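Local coordinates for protein monosaccharide-transporting ATPase (Actinobacillus succinogenes, PDB 5DTE) that probably serves as a periplasmic sugar-binding protein of an ABC transporter, holding D-allose in the cleft between its two lobes, at residues K26-N38 / M80-N93. Residues are numbered along the deposited sequence; the frame is centred on the assembly and turned at random.
Sequences KPQIALLMKTLSN and MIAKKVDAIIVTPN. With ALL (beta-D-allopyranose), chain E.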
loop_
_atom_site.group_PDB
_atom_site.type_symbol
_atom_site.label_atom_id
_atom_site.label_comp_id
_atom_site.label_asym_id
_atom_site.label_seq_id
_atom_site.Cartn_x
_atom_site.Cartn_y
_atom_site.Cartn_z
ATOM N N LYS A 26 -5.916 2.605 -31.323
ATOM C CA LYS A 26 -5.004 2.700 -30.185
ATOM C C LYS A 26 -5.771 2.938 -28.899
ATOM O O LYS A 26 -6.129 4.071 -28.603
ATOM C CB LYS A 26 -3.990 3.824 -30.389
ATOM C CG LYS A 26 -2.775 3.753 -29.460
ATOM C CD LYS A 26 -1.878 5.000 -29.610
ATOM C CE LYS A 26 -0.532 4.890 -28.851
ATOM N NZ LYS A 26 0.144 6.229 -28.609
ATOM N N PRO A 27 -6.007 1.867 -28.121
ATOM C CA PRO A 27 -6.917 1.877 -26.970
ATOM C C PRO A 27 -6.508 2.896 -25.923
ATOM O O PRO A 27 -5.319 3.027 -25.643
ATOM C CB PRO A 27 -6.801 0.455 -26.411
ATOM C CG PRO A 27 -6.181 -0.351 -27.484
ATOM C CD PRO A 27 -5.290 0.588 -28.228
ATOM N N GLN A 28 -7.490 3.588 -25.351
ATOM C CA GLN A 28 -7.261 4.713 -24.439
ATOM C C GLN A 28 -7.707 4.372 -23.014
ATOM O O GLN A 28 -8.905 4.231 -22.759
ATOM C CB GLN A 28 -8.000 5.952 -24.961
ATOM C CG GLN A 28 -8.092 7.100 -23.985
ATOM C CD GLN A 28 -8.741 8.332 -24.590
ATOM O OE1 GLN A 28 -9.850 8.722 -24.220
ATOM N NE2 GLN A 28 -8.048 8.949 -25.530
ATOM N N ILE A 29 -6.742 4.217 -22.101
ATOM C CA ILE A 29 -7.003 3.704 -20.746
ATOM C C ILE A 29 -6.737 4.751 -19.673
ATOM O O ILE A 29 -5.738 5.447 -19.738
ATOM C CB ILE A 29 -6.143 2.458 -20.434
ATOM C CG1 ILE A 29 -6.613 1.270 -21.282
ATOM C CG2 ILE A 29 -6.217 2.114 -18.947
ATOM C CD1 ILE A 29 -6.213 -0.084 -20.753
ATOM N N ALA A 30 -7.629 4.879 -18.693
ATOM C CA ALA A 30 -7.427 5.873 -17.652
ATOM C C ALA A 30 -6.861 5.217 -16.397
ATOM O O ALA A 30 -7.262 4.116 -16.015
ATOM C CB ALA A 30 -8.727 6.616 -17.341
ATOM N N LEU A 31 -5.900 5.902 -15.782
ATOM C CA LEU A 31 -5.360 5.520 -14.491
ATOM C C LEU A 31 -5.707 6.621 -13.495
ATOM O O LEU A 31 -5.274 7.758 -13.643
ATOM C CB LEU A 31 -3.853 5.314 -14.575
ATOM C CG LEU A 31 -3.189 4.968 -13.247
ATOM C CD1 LEU A 31 -3.790 3.679 -12.711
ATOM C CD2 LEU A 31 -1.670 4.842 -13.392
ATOM N N LEU A 32 -6.505 6.296 -12.490
ATOM C CA LEU A 32 -7.010 7.320 -11.585
ATOM C C LEU A 32 -6.538 7.071 -10.171
ATOM O O LEU A 32 -6.928 6.096 -9.532
ATOM C CB LEU A 32 -8.534 7.371 -11.643
ATOM C CG LEU A 32 -9.019 7.744 -13.044
ATOM C CD1 LEU A 32 -10.525 7.726 -13.118
ATOM C CD2 LEU A 32 -8.478 9.104 -13.438
ATOM N N MET A 33 -5.695 7.967 -9.678
ATOM C CA MET A 33 -4.928 7.687 -8.473
ATOM C C MET A 33 -5.284 8.598 -7.305
ATOM O O MET A 33 -5.575 9.774 -7.486
ATOM C CB MET A 33 -3.435 7.779 -8.798
ATOM C CG MET A 33 -3.034 6.823 -9.892
ATOM S SD MET A 33 -1.340 6.974 -10.419
ATOM C CE MET A 33 -0.492 6.373 -8.970
ATOM N N LYS A 34 -5.251 8.040 -6.101
ATOM C CA LYS A 34 -5.625 8.784 -4.909
ATOM C C LYS A 34 -4.566 9.820 -4.531
ATOM O O LYS A 34 -4.870 10.821 -3.869
ATOM C CB LYS A 34 -5.889 7.821 -3.743
ATOM C CG LYS A 34 -4.742 6.934 -3.310
ATOM C CD LYS A 34 -5.259 5.766 -2.466
ATOM C CE LYS A 34 -4.190 5.239 -1.513
ATOM N NZ LYS A 34 -4.680 4.132 -0.640
ATOM N N THR A 35 -3.331 9.598 -4.975
ATOM C CA THR A 35 -2.255 10.550 -4.723
ATOM C C THR A 35 -1.025 10.258 -5.592
ATOM O O THR A 35 -0.910 9.195 -6.192
ATOM C CB THR A 35 -1.837 10.556 -3.217
ATOM O OG1 THR A 35 -1.008 11.691 -2.940
ATOM C CG2 THR A 35 -1.107 9.264 -2.832
ATOM N N LEU A 36 -0.129 11.232 -5.662
ATOM C CA LEU A 36 1.179 11.059 -6.276
ATOM C C LEU A 36 2.251 11.636 -5.350
ATOM O O LEU A 36 3.448 11.557 -5.651
ATOM C CB LEU A 36 1.245 11.738 -7.642
ATOM C CG LEU A 36 0.886 10.960 -8.905
ATOM C CD1 LEU A 36 1.136 11.850 -10.104
ATOM C CD2 LEU A 36 1.674 9.656 -9.025
ATOM N N SER A 37 1.795 12.224 -4.237
ATOM C CA SER A 37 2.660 12.767 -3.186
ATOM C C SER A 37 3.560 11.697 -2.582
ATOM O O SER A 37 4.679 11.986 -2.163
ATOM C CB SER A 37 1.818 13.411 -2.079
ATOM O OG SER A 37 1.021 14.472 -2.578
ATOM N N ASN A 38 3.058 10.466 -2.530
ATOM C CA ASN A 38 3.834 9.317 -2.071
ATOM C C ASN A 38 4.863 8.897 -3.120
ATOM O O ASN A 38 4.613 9.003 -4.315
ATOM C CB ASN A 38 2.905 8.141 -1.740
ATOM C CG ASN A 38 3.560 7.108 -0.824
ATOM O OD1 ASN A 38 4.782 7.103 -0.629
ATOM N ND2 ASN A 38 2.743 6.235 -0.246
ATOM N N MET A 80 -14.380 9.857 -16.741
ATOM C CA MET A 80 -13.837 8.901 -17.701
ATOM C C MET A 80 -14.934 8.030 -18.337
ATOM O O MET A 80 -14.888 7.739 -19.530
ATOM C CB MET A 80 -12.777 8.037 -17.011
ATOM C CG MET A 80 -11.616 8.835 -16.390
ATOM S SD MET A 80 -10.732 9.825 -17.643
ATOM C CE MET A 80 -11.345 11.497 -17.303
ATOM N N ILE A 81 -15.915 7.622 -17.540
ATOM C CA ILE A 81 -17.114 6.958 -18.052
ATOM C C ILE A 81 -17.801 7.863 -19.077
ATOM O O ILE A 81 -18.163 7.422 -20.167
ATOM C CB ILE A 81 -18.105 6.588 -16.892
ATOM C CG1 ILE A 81 -17.492 5.516 -15.984
ATOM C CG2 ILE A 81 -19.410 6.037 -17.412
ATOM C CD1 ILE A 81 -18.261 5.280 -14.696
ATOM N N ALA A 82 -17.949 9.137 -18.721
ATOM C CA ALA A 82 -18.591 10.134 -19.582
ATOM C C ALA A 82 -17.848 10.311 -20.893
ATOM O O ALA A 82 -18.460 10.491 -21.931
ATOM C CB ALA A 82 -18.693 11.471 -18.861
ATOM N N LYS A 83 -16.523 10.247 -20.834
ATOM C CA LYS A 83 -15.674 10.400 -22.017
ATOM C C LYS A 83 -15.589 9.115 -22.842
ATOM O O LYS A 83 -14.981 9.105 -23.919
ATOM C CB LYS A 83 -14.266 10.845 -21.609
ATOM C CG LYS A 83 -14.192 12.240 -20.987
ATOM C CD LYS A 83 -12.760 12.607 -20.604
ATOM C CE LYS A 83 -11.786 12.327 -21.744
ATOM N NZ LYS A 83 -10.381 12.629 -21.343
ATOM N N LYS A 84 -16.220 8.052 -22.337
ATOM C CA LYS A 84 -16.191 6.726 -22.956
ATOM C C LYS A 84 -14.755 6.339 -23.286
ATOM O O LYS A 84 -14.381 6.077 -24.432
ATOM C CB LYS A 84 -17.069 6.672 -24.201
ATOM C CG LYS A 84 -18.560 6.731 -23.927
ATOM C CD LYS A 84 -19.321 6.336 -25.185
ATOM C CE LYS A 84 -20.823 6.242 -24.967
ATOM N NZ LYS A 84 -21.425 5.090 -25.726
ATOM N N VAL A 85 -13.947 6.340 -22.242
ATOM C CA VAL A 85 -12.593 5.845 -22.307
ATOM C C VAL A 85 -12.666 4.305 -22.511
ATOM O O VAL A 85 -13.715 3.687 -22.276
ATOM C CB VAL A 85 -11.845 6.282 -21.020
ATOM C CG1 VAL A 85 -12.157 5.356 -19.861
ATOM C CG2 VAL A 85 -10.365 6.437 -21.250
ATOM N N ASP A 86 -11.592 3.680 -22.984
ATOM C CA ASP A 86 -11.663 2.247 -23.313
ATOM C C ASP A 86 -11.607 1.333 -22.073
ATOM O O ASP A 86 -12.317 0.321 -22.002
ATOM C CB ASP A 86 -10.549 1.882 -24.297
ATOM C CG ASP A 86 -10.746 2.522 -25.661
ATOM O OD1 ASP A 86 -11.857 2.404 -26.231
ATOM O OD2 ASP A 86 -9.793 3.152 -26.163
ATOM N N ALA A 87 -10.758 1.692 -21.110
ATOM C CA ALA A 87 -10.758 1.059 -19.786
ATOM C C ALA A 87 -10.359 2.045 -18.676
ATOM O O ALA A 87 -9.764 3.098 -18.936
ATOM C CB ALA A 87 -9.829 -0.146 -19.765
ATOM N N ILE A 88 -10.689 1.686 -17.439
ATOM C CA ILE A 88 -10.255 2.445 -16.273
ATOM C C ILE A 88 -9.559 1.567 -15.212
ATOM O O ILE A 88 -10.045 0.507 -14.824
ATOM C CB ILE A 88 -11.438 3.168 -15.611
ATOM C CG1 ILE A 88 -12.353 3.779 -16.666
ATOM C CG2 ILE A 88 -10.942 4.230 -14.667
ATOM C CD1 ILE A 88 -13.631 4.288 -16.087
ATOM N N ILE A 89 -8.403 2.030 -14.761
ATOM C CA ILE A 89 -7.728 1.461 -13.613
ATOM C C ILE A 89 -7.806 2.481 -12.486
ATOM O O ILE A 89 -7.284 3.592 -12.608
ATOM C CB ILE A 89 -6.263 1.130 -13.920
ATOM C CG1 ILE A 89 -6.193 0.151 -15.089
ATOM C CG2 ILE A 89 -5.554 0.585 -12.678
ATOM C CD1 ILE A 89 -4.841 0.086 -15.770
ATOM N N VAL A 90 -8.464 2.121 -11.393
ATOM C CA VAL A 90 -8.592 3.042 -10.283
ATOM C C VAL A 90 -8.102 2.408 -8.979
ATOM O O VAL A 90 -8.289 1.208 -8.735
ATOM C CB VAL A 90 -10.054 3.541 -10.129
ATOM C CG1 VAL A 90 -10.953 2.461 -9.551
ATOM C CG2 VAL A 90 -10.096 4.759 -9.257
ATOM N N THR A 91 -7.430 3.235 -8.177
ATOM C CA THR A 91 -6.991 2.910 -6.825
ATOM C C THR A 91 -7.910 3.638 -5.859
ATOM O O THR A 91 -7.655 4.796 -5.520
ATOM C CB THR A 91 -5.559 3.355 -6.574
ATOM O OG1 THR A 91 -5.533 4.788 -6.516
ATOM C CG2 THR A 91 -4.657 2.896 -7.708
ATOM N N PRO A 92 -9.000 2.975 -5.438
ATOM C CA PRO A 92 -10.064 3.586 -4.638
ATOM C C PRO A 92 -9.606 4.292 -3.367
ATOM O O PRO A 92 -8.453 4.203 -2.970
ATOM C CB PRO A 92 -10.956 2.395 -4.297
ATOM C CG PRO A 92 -10.831 1.541 -5.474
ATOM C CD PRO A 92 -9.376 1.617 -5.862
ATOM N N ASN A 93 -10.567 4.969 -2.749
ATOM C CA ASN A 93 -10.367 5.989 -1.738
ATOM C C ASN A 93 -11.264 5.682 -0.562
ATOM O O ASN A 93 -11.340 6.432 0.411
ATOM C CB ASN A 93 -10.719 7.360 -2.312
ATOM C CG ASN A 93 -9.590 8.332 -2.211
ATOM O OD1 ASN A 93 -8.618 8.082 -1.500
ATOM N ND2 ASN A 93 -9.707 9.460 -2.911
HETATM C C1 ALL E . -1.578 2.061 0.513
HETATM C C2 ALL E . -0.572 1.469 -0.456
HETATM C C3 ALL E . 0.808 1.951 -0.204
HETATM C C4 ALL E . 0.874 3.435 -0.017
HETATM C C5 ALL E . -0.066 3.810 1.115
HETATM C C6 ALL E . 0.044 5.237 1.544
HETATM O O1 ALL E . -2.868 1.792 0.122
HETATM O O2 ALL E . -0.587 0.036 -0.279
HETATM O O3 ALL E . 1.304 1.327 1.022
HETATM O O4 ALL E . 2.218 3.834 0.290
HETATM O O5 ALL E . -1.420 3.539 0.651
HETATM O O6 ALL E . -0.525 6.067 0.554
#
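Strands 28-33 and 87-90 are parallel neighbours in the six-stranded sheet of one lobe of this periplasmic binding protein fold; their N-to-C directions diverge by 16° at an axis separation of 4.6 Å. The hydrogen bonds alternate as parallel pairing requires: A30 N donates to A87 O, A30 O accepts from I89 N at 2.7 Å, L32 N donates to I89 O, and L32 O accepts from T91 N. At the start of the pair D86 N bonds Q28 O at 2.8 Å, and D86 OD2 also lies against Q28 N in a contact modelled doubtfully short. On one face, L31 CD1 rests 3.6 Å from I89 CG2, under helices 39-54 and 272-287. On the other, M80, at the end of helix 70-82, sets its CG 3.6 Å from L32 CD1 and 3.8 Å from A30 CB. One residue beyond the bridged pair L32 and V90, T91 OG1 accepts a bond from K34 N. K34 CG sits between its own backbone N and carbonyl carbon (chi1 60°), and the chain then runs out extended, CD passing 3.6 Å from P92 O, into the pocket completed by residues such as D116 and R174. There K34 NZ donates to O1 of the bound allopyranose at 3.1 Å.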